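Long-range contacts in CRISPR-associated endonuclease Cas9 (Campylobacter jejuni subsp. jejuni serotype O:2, PDB 5X2H), which is an RNA-guided endonuclease of bacterial adaptive immunity that uses crRNA and tracrRNA to recognise invading DNA and cleaves both of its strands: residues 744-749 with 808-813; 82-87 with 119-124. One frame throughout, in Å; residues are numbered along the deposited sequence.

Contact 1: 744-749 with 808-813; sequences LILIQT and LKVFEK
The F811 ring gathers three aliphatic neighbours. I747 lies alongside it, with CG2 3.7 Å from F811 CD1; a chi1 of 60° puts this methyl anti to the carbonyl carbon. I745 reaches the same side of the ring obliquely, CD1 to F811 CE1 at 3.8 Å, and CD1 of L808, from F811's own segment, is on that side too, over the ring face near the rim. F695 and F737 add edge-to-face contacts to F811. Across the sheet, L746 CD2 meets V810 CG1 at 4.0 Å. The strands adjoin within the antiparallel sheet of the PI-CTD domain, 744-748 having 756-764 on its other side. L746 and E812 pair regularly; their two N-H...O bonds are nearly straight (L746 N to E812 O, 2.8 Å). A classic beta bulge then sets K809 and V810 both against Q748, so that Q748 O accepts twice: K809 N at 2.8 Å and V810 N at 3.2 Å, the latter on a lone pair. At the polar edge, the extended chains of Q748 and exposed K809 run side by side, Q748 CD 4.1 Å from K809 CD, with Q748 NE2 bonded onward to M752 O. E812 turns its carboxylate to a salt bridge with K824.

Contact 2: 82-87 with 119-124; sequences FKLNYE and LSKQDF
K121 packs against F82 at the start of helix 121-133, where S120 and D123 form a capping box, the helix-start motif in which side chains serve the first turn's backbone. Here its S120 N to D123 OD2 arm is weak at 3.5 Å, and the placement of S120 OG, the acceptor for Q122 N, is less sure. K121 then does most of the joining to the end of helix 51-82. Its CB lies over one face of the F82 ring in a CH-pi contact, 4.1 Å from the centroid and 22° off the normal. With CG between the backbone N and the carbonyl carbon (chi1 58°) and the chain extended beyond, K121 runs antiparallel to the F82 side chain, and NZ donates to F82 O at 2.8 Å. That oxygen lies near the end of helix 51-82, so the ammonium probably also meets the favourable field of its C-terminus. The Q122 amide, whose placement is also doubtful, has NE2 3.8 Å from L84 CD2, a methyl that also touches K121 CE. F124 closes the segment beside F214 and F222, its side chain crossing that of F82 at about a right angle, with F124 CD2 at the edge of the F82 ring, 3.7 Å from F82 CZ.

Contact 1 rests on backbone pairing of strands, contact 2 on a side-chain bridge between helix ends, so that distant parts of one chain are held by quite different local devices. Their centres lie about 69 Å apart, and their nearest atoms about 48 Å. Along the sequence, contact 2 is complete before contact 1 begins. Both stand away from the predicted RuvC metal site, yet both come close to the bound nucleic acid, with nearest atoms about 5 Å away for contact 1 and 4 Å for contact 2. At 82-87, Y86 packs on an RNA phosphate; the arginine-rich helix 51-82 before it probably corresponds to the bridge helix of Cas9 proteins.

Contact 1: 744-749 with 808-813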
ATOM      1  N   LEU A 744      17.587 -16.033 -16.587  1.00 37.47           N
ATOM      2  CA  LEU A 744      18.959 -16.197 -17.048  1.00 40.07           C
ATOM      3  C   LEU A 744      18.990 -17.067 -18.297  1.00 40.56           C
ATOM      4  O   LEU A 744      18.484 -18.194 -18.291  1.00 40.95           O
ATOM      5  CB  LEU A 744      19.830 -16.824 -15.962  1.00 42.50           C
ATOM      6  CG  LEU A 744      21.285 -17.015 -16.384  1.00 41.90           C
ATOM      7  CD1 LEU A 744      21.938 -15.663 -16.618  1.00 39.80           C
ATOM      8  CD2 LEU A 744      22.057 -17.828 -15.350  1.00 45.31           C
ATOM      9  N   ILE A 745      19.595 -16.547 -19.365  1.00 39.31           N
ATOM     10  CA  ILE A 745      19.673 -17.266 -20.627  1.00 40.00           C
ATOM     11  C   ILE A 745      21.102 -17.225 -21.152  1.00 43.51           C
ATOM     12  O   ILE A 745      21.893 -16.342 -20.817  1.00 44.41           O
ATOM     13  CB  ILE A 745      18.698 -16.701 -21.683  1.00 37.37           C
ATOM     14  CG1 ILE A 745      19.086 -15.268 -22.057  1.00 39.64           C
ATOM     15  CG2 ILE A 745      17.260 -16.762 -21.168  1.00 31.86           C
ATOM     16  CD1 ILE A 745      18.184 -14.631 -23.098  1.00 39.40           C
ATOM     17  N   LEU A 746      21.419 -18.212 -21.984  1.00 46.32           N
ATOM     18  CA  LEU A 746      22.694 -18.302 -22.683  1.00 45.20           C
ATOM     19  C   LEU A 746      22.415 -18.165 -24.171  1.00 45.36           C
ATOM     20  O   LEU A 746      21.695 -18.990 -24.745  1.00 46.41           O
ATOM     21  CB  LEU A 746      23.391 -19.630 -22.386  1.00 45.47           C
ATOM     22  CG  LEU A 746      24.726 -19.881 -23.085  1.00 49.36           C
ATOM     23  CD1 LEU A 746      25.859 -19.188 -22.340  1.00 51.42           C
ATOM     24  CD2 LEU A 746      24.985 -21.371 -23.212  1.00 51.80           C
ATOM     25  N   ILE A 747      22.969 -17.124 -24.794  1.00 44.10           N
ATOM     26  CA  ILE A 747      22.682 -16.837 -26.193  1.00 45.98           C
ATOM     27  C   ILE A 747      23.979 -16.648 -26.964  1.00 46.22           C
ATOM     28  O   ILE A 747      25.025 -16.305 -26.407  1.00 48.71           O
ATOM     29  CB  ILE A 747      21.781 -15.597 -26.374  1.00 45.06           C
ATOM     30  CG1 ILE A 747      22.453 -14.352 -25.795  1.00 45.98           C
ATOM     31  CG2 ILE A 747      20.425 -15.825 -25.741  1.00 46.44           C
ATOM     32  CD1 ILE A 747      21.685 -13.080 -26.071  1.00 48.03           C
ATOM     33  N   GLN A 748      23.887 -16.869 -28.275  1.00 43.21           N
ATOM     34  CA  GLN A 748      25.006 -16.654 -29.181  1.00 45.89           C
ATOM     35  C   GLN A 748      24.455 -16.358 -30.567  1.00 49.37           C
ATOM     36  O   GLN A 748      23.631 -17.120 -31.084  1.00 48.86           O
ATOM     37  CB  GLN A 748      25.932 -17.876 -29.225  1.00 45.18           C
ATOM     38  CG  GLN A 748      27.151 -17.698 -30.118  1.00 47.32           C
ATOM     39  CD  GLN A 748      27.994 -18.959 -30.212  1.00 54.61           C
ATOM     40  OE1 GLN A 748      27.618 -20.009 -29.691  1.00 58.07           O
ATOM     41  NE2 GLN A 748      29.141 -18.858 -30.876  1.00 54.53           N
ATOM     42  N   THR A 749      24.894 -15.252 -31.153  1.00 50.30           N
ATOM     43  CA  THR A 749      24.576 -14.955 -32.539  1.00 53.69           C
ATOM     44  C   THR A 749      25.635 -15.566 -33.451  1.00 57.07           C
ATOM     45  O   THR A 749      26.684 -16.036 -33.005  1.00 60.43           O
ATOM     46  CB  THR A 749      24.485 -13.448 -32.770  1.00 53.70           C
ATOM     47  OG1 THR A 749      25.805 -12.899 -32.861  1.00 57.93           O
ATOM     48  CG2 THR A 749      23.745 -12.783 -31.622  1.00 51.52           C
ATOM     49  N   LEU A 808      19.150 -17.169 -33.864  1.00 39.33           N
ATOM     50  CA  LEU A 808      20.148 -17.347 -32.818  1.00 41.62           C
ATOM     51  C   LEU A 808      20.793 -18.722 -32.934  1.00 45.19           C
ATOM     52  O   LEU A 808      20.111 -19.729 -33.147  1.00 47.00           O
ATOM     53  CB  LEU A 808      19.512 -17.178 -31.438  1.00 36.61           C
ATOM     54  CG  LEU A 808      19.249 -15.750 -30.954  1.00 37.02           C
ATOM     55  CD1 LEU A 808      18.528 -15.758 -29.602  1.00 34.65           C
ATOM     56  CD2 LEU A 808      20.551 -14.979 -30.861  1.00 36.34           C
ATOM     57  N   LYS A 809      22.120 -18.757 -32.806  1.00 42.54           N
ATOM     58  CA  LYS A 809      22.829 -20.029 -32.874  1.00 46.12           C
ATOM     59  C   LYS A 809      22.668 -20.817 -31.579  1.00 44.38           C
ATOM     60  O   LYS A 809      22.553 -22.047 -31.604  1.00 43.68           O
ATOM     61  CB  LYS A 809      24.305 -19.783 -33.192  1.00 46.55           C
ATOM     62  CG  LYS A 809      25.157 -21.032 -33.198  1.00 52.70           C
ATOM     63  CD  LYS A 809      26.595 -20.718 -33.595  1.00 58.11           C
ATOM     64  CE  LYS A 809      27.471 -21.955 -33.508  1.00 61.74           C
ATOM     65  NZ  LYS A 809      28.858 -21.685 -33.984  1.00 69.65           N
ATOM     66  N   VAL A 810      22.649 -20.124 -30.441  1.00 42.65           N
ATOM     67  CA  VAL A 810      22.433 -20.733 -29.132  1.00 44.52           C
ATOM     68  C   VAL A 810      21.362 -19.929 -28.406  1.00 43.48           C
ATOM     69  O   VAL A 810      21.408 -18.693 -28.397  1.00 42.64           O
ATOM     70  CB  VAL A 810      23.730 -20.787 -28.301  1.00 43.40           C
ATOM     71  CG1 VAL A 810      23.436 -21.219 -26.868  1.00 42.04           C
ATOM     72  CG2 VAL A 810      24.735 -21.726 -28.946  1.00 43.14           C
ATOM     73  N   PHE A 811      20.395 -20.626 -27.810  1.00 41.86           N
ATOM     74  CA  PHE A 811      19.308 -19.972 -27.075  1.00 40.77           C
ATOM     75  C   PHE A 811      18.825 -20.980 -26.030  1.00 41.53           C
ATOM     76  O   PHE A 811      17.952 -21.807 -26.306  1.00 39.93           O
ATOM     77  CB  PHE A 811      18.189 -19.535 -28.009  1.00 40.99           C
ATOM     78  CG  PHE A 811      17.244 -18.532 -27.406  1.00 39.27           C
ATOM     79  CD1 PHE A 811      17.482 -17.998 -26.151  1.00 39.07           C
ATOM     80  CD2 PHE A 811      16.109 -18.131 -28.093  1.00 41.19           C
ATOM     81  CE1 PHE A 811      16.608 -17.076 -25.594  1.00 41.01           C
ATOM     82  CE2 PHE A 811      15.231 -17.208 -27.542  1.00 39.76           C
ATOM     83  CZ  PHE A 811      15.483 -16.680 -26.291  1.00 38.26           C
ATOM     84  N   GLU A 812      19.414 -20.905 -24.834  1.00 45.51           N
ATOM     85  CA  GLU A 812      19.184 -21.876 -23.774  1.00 47.97           C
ATOM     86  C   GLU A 812      18.835 -21.157 -22.479  1.00 44.72           C
ATOM     87  O   GLU A 812      19.313 -20.051 -22.218  1.00 47.49           O
ATOM     88  CB  GLU A 812      20.418 -22.762 -23.549  1.00 56.38           C
ATOM     89  CG  GLU A 812      20.976 -23.415 -24.808  1.00 65.05           C
ATOM     90  CD  GLU A 812      20.388 -24.788 -25.071  1.00 70.18           C
ATOM     91  OE1 GLU A 812      19.816 -25.386 -24.134  1.00 71.95           O
ATOM     92  OE2 GLU A 812      20.500 -25.272 -26.218  1.00 71.78           O
ATOM     93  N   LYS A 813      18.008 -21.801 -21.659  1.00 40.55           N
ATOM     94  CA  LYS A 813      17.578 -21.235 -20.389  1.00 41.77           C
ATOM     95  C   LYS A 813      18.400 -21.818 -19.247  1.00 42.11           C
ATOM     96  O   LYS A 813      18.693 -23.016 -19.226  1.00 42.40           O
ATOM     97  CB  LYS A 813      16.087 -21.491 -20.144  1.00 41.26           C
ATOM     98  CG  LYS A 813      15.555 -20.882 -18.844  1.00 41.81           C
ATOM     99  CD  LYS A 813      14.095 -21.239 -18.593  1.00 37.57           C
ATOM    100  CE  LYS A 813      13.555 -20.498 -17.376  1.00 44.13           C
ATOM    101  NZ  LYS A 813      12.118 -20.806 -17.107  1.00 47.15           N
TER

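Contact 2: 82-87 with 119-124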
ATOM      1  N   PHE A  82     -43.551   5.991  -8.538  1.00 61.71           N
ATOM      2  CA  PHE A  82     -44.140   6.713  -9.657  1.00 63.57           C
ATOM      3  C   PHE A  82     -44.768   5.795 -10.697  1.00 65.45           C
ATOM      4  O   PHE A  82     -45.320   6.294 -11.682  1.00 67.19           O
ATOM      5  CB  PHE A  82     -43.084   7.601 -10.326  1.00 61.27           C
ATOM      6  CG  PHE A  82     -42.576   8.709  -9.444  1.00 60.26           C
ATOM      7  CD1 PHE A  82     -43.257   9.067  -8.292  1.00 62.06           C
ATOM      8  CD2 PHE A  82     -41.419   9.397  -9.773  1.00 60.29           C
ATOM      9  CE1 PHE A  82     -42.791  10.083  -7.481  1.00 61.30           C
ATOM     10  CE2 PHE A  82     -40.949  10.417  -8.966  1.00 59.60           C
ATOM     11  CZ  PHE A  82     -41.637  10.760  -7.820  1.00 58.90           C
ATOM     12  N   LYS A  83     -44.704   4.477 -10.496  1.00 62.57           N
ATOM     13  CA  LYS A  83     -45.235   3.499 -11.448  1.00 67.03           C
ATOM     14  C   LYS A  83     -44.561   3.640 -12.812  1.00 62.98           C
ATOM     15  O   LYS A  83     -45.196   3.500 -13.858  1.00 64.65           O
ATOM     16  CB  LYS A  83     -46.757   3.606 -11.573  1.00 66.97           C
ATOM     17  N   LEU A  84     -43.263   3.924 -12.795  1.00 64.59           N
ATOM     18  CA  LEU A  84     -42.455   4.002 -14.000  1.00 65.07           C
ATOM     19  C   LEU A  84     -41.743   2.671 -14.225  1.00 64.55           C
ATOM     20  O   LEU A  84     -41.857   1.731 -13.433  1.00 65.95           O
ATOM     21  CB  LEU A  84     -41.460   5.160 -13.901  1.00 57.69           C
ATOM     22  CG  LEU A  84     -42.085   6.545 -13.724  1.00 58.93           C
ATOM     23  CD1 LEU A  84     -41.018   7.595 -13.474  1.00 57.16           C
ATOM     24  CD2 LEU A  84     -42.924   6.909 -14.938  1.00 61.07           C
ATOM     25  N   ASN A  85     -40.993   2.592 -15.320  1.00 61.19           N
ATOM     26  CA  ASN A  85     -40.305   1.370 -15.711  1.00 62.05           C
ATOM     27  C   ASN A  85     -38.854   1.448 -15.257  1.00 59.51           C
ATOM     28  O   ASN A  85     -38.120   2.356 -15.663  1.00 59.38           O
ATOM     29  CB  ASN A  85     -40.386   1.158 -17.222  1.00 73.06           C
ATOM     30  CG  ASN A  85     -40.774  -0.259 -17.589  1.00 81.60           C
ATOM     31  OD1 ASN A  85     -41.959  -0.581 -17.694  1.00 86.00           O
ATOM     32  ND2 ASN A  85     -39.776  -1.115 -17.786  1.00 81.74           N
ATOM     33  N   TYR A  86     -38.445   0.496 -14.415  1.00 57.40           N
ATOM     34  CA  TYR A  86     -37.066   0.467 -13.942  1.00 50.49           C
ATOM     35  C   TYR A  86     -36.092   0.287 -15.099  1.00 49.52           C
ATOM     36  O   TYR A  86     -35.023   0.906 -15.122  1.00 51.41           O
ATOM     37  CB  TYR A  86     -36.895  -0.649 -12.910  1.00 50.06           C
ATOM     38  CG  TYR A  86     -35.474  -0.848 -12.424  1.00 57.48           C
ATOM     39  CD1 TYR A  86     -34.967  -0.099 -11.368  1.00 55.67           C
ATOM     40  CD2 TYR A  86     -34.642  -1.797 -13.011  1.00 54.74           C
ATOM     41  CE1 TYR A  86     -33.671  -0.285 -10.916  1.00 53.17           C
ATOM     42  CE2 TYR A  86     -33.346  -1.989 -12.565  1.00 51.69           C
ATOM     43  CZ  TYR A  86     -32.867  -1.230 -11.519  1.00 50.81           C
ATOM     44  OH  TYR A  86     -31.582  -1.417 -11.070  1.00 48.40           O
ATOM     45  N   GLU A  87     -36.451  -0.549 -16.075  1.00 54.24           N
ATOM     46  CA  GLU A  87     -35.579  -0.793 -17.218  1.00 53.01           C
ATOM     47  C   GLU A  87     -35.363   0.456 -18.064  1.00 54.70           C
ATOM     48  O   GLU A  87     -34.362   0.534 -18.785  1.00 51.82           O
ATOM     49  CB  GLU A  87     -36.151  -1.919 -18.080  1.00 52.24           C
ATOM     50  N   LEU A 119     -43.659  19.617 -10.876  1.00 68.71           N
ATOM     51  CA  LEU A 119     -42.859  18.836 -11.806  1.00 71.56           C
ATOM     52  C   LEU A 119     -43.623  17.601 -12.261  1.00 71.83           C
ATOM     53  O   LEU A 119     -44.425  17.032 -11.518  1.00 67.87           O
ATOM     54  CB  LEU A 119     -41.538  18.406 -11.168  1.00 68.17           C
ATOM     55  CG  LEU A 119     -40.481  19.473 -10.889  1.00 69.52           C
ATOM     56  CD1 LEU A 119     -39.203  18.818 -10.391  1.00 66.62           C
ATOM     57  CD2 LEU A 119     -40.216  20.302 -12.135  1.00 63.81           C
ATOM     58  N   SER A 120     -43.372  17.199 -13.503  1.00 73.04           N
ATOM     59  CA  SER A 120     -43.761  15.868 -13.938  1.00 76.00           C
ATOM     60  C   SER A 120     -42.983  14.826 -13.146  1.00 73.78           C
ATOM     61  O   SER A 120     -41.861  15.070 -12.695  1.00 74.79           O
ATOM     62  CB  SER A 120     -43.497  15.700 -15.435  1.00 83.44           C
ATOM     63  OG  SER A 120     -43.357  14.334 -15.782  1.00 85.89           O
ATOM     64  N   LYS A 121     -43.590  13.651 -12.964  1.00 68.50           N
ATOM     65  CA  LYS A 121     -42.889  12.599 -12.241  1.00 70.73           C
ATOM     66  C   LYS A 121     -41.696  12.069 -13.025  1.00 68.74           C
ATOM     67  O   LYS A 121     -40.766  11.523 -12.422  1.00 67.82           O
ATOM     68  CB  LYS A 121     -43.850  11.466 -11.876  1.00 73.35           C
ATOM     69  CG  LYS A 121     -44.572  10.812 -13.036  1.00 73.71           C
ATOM     70  CD  LYS A 121     -45.639   9.863 -12.501  1.00 73.43           C
ATOM     71  CE  LYS A 121     -46.142   8.909 -13.567  1.00 74.45           C
ATOM     72  NZ  LYS A 121     -47.146   7.958 -13.010  1.00 74.80           N
ATOM     73  N   GLN A 122     -41.693  12.227 -14.352  1.00 65.49           N
ATOM     74  CA  GLN A 122     -40.476  11.971 -15.114  1.00 62.27           C
ATOM     75  C   GLN A 122     -39.422  13.036 -14.838  1.00 61.91           C
ATOM     76  O   GLN A 122     -38.222  12.735 -14.835  1.00 60.94           O
ATOM     77  CB  GLN A 122     -40.785  11.909 -16.611  1.00 63.27           C
ATOM     78  CG  GLN A 122     -41.650  10.729 -17.043  1.00 67.15           C
ATOM     79  CD  GLN A 122     -43.128  10.941 -16.759  1.00 72.51           C
ATOM     80  OE1 GLN A 122     -43.533  11.991 -16.260  1.00 74.76           O
ATOM     81  NE2 GLN A 122     -43.941   9.941 -17.080  1.00 74.63           N
ATOM     82  N   ASP A 123     -39.852  14.279 -14.604  1.00 62.67           N
ATOM     83  CA  ASP A 123     -38.910  15.341 -14.266  1.00 63.93           C
ATOM     84  C   ASP A 123     -38.363  15.157 -12.858  1.00 62.82           C
ATOM     85  O   ASP A 123     -37.151  15.257 -12.633  1.00 61.78           O
ATOM     86  CB  ASP A 123     -39.584  16.707 -14.402  1.00 68.37           C
ATOM     87  CG  ASP A 123     -39.990  17.018 -15.828  1.00 71.33           C
ATOM     88  OD1 ASP A 123     -39.301  16.549 -16.757  1.00 69.07           O
ATOM     89  OD2 ASP A 123     -41.001  17.730 -16.015  1.00 75.19           O
ATOM     90  N   PHE A 124     -39.247  14.897 -11.891  1.00 62.99           N
ATOM     91  CA  PHE A 124     -38.800  14.665 -10.523  1.00 61.76           C
ATOM     92  C   PHE A 124     -37.868  13.464 -10.442  1.00 58.28           C
ATOM     93  O   PHE A 124     -36.943  13.449  -9.621  1.00 52.15           O
ATOM     94  CB  PHE A 124     -40.009  14.468  -9.605  1.00 63.59           C
ATOM     95  CG  PHE A 124     -39.711  14.686  -8.145  1.00 64.72           C
ATOM     96  CD1 PHE A 124     -38.562  15.348  -7.746  1.00 64.93           C
ATOM     97  CD2 PHE A 124     -40.583  14.225  -7.171  1.00 67.68           C
ATOM     98  CE1 PHE A 124     -38.289  15.547  -6.404  1.00 66.13           C
ATOM     99  CE2 PHE A 124     -40.316  14.422  -5.828  1.00 67.52           C
ATOM    100  CZ  PHE A 124     -39.165  15.082  -5.445  1.00 66.20           C
TER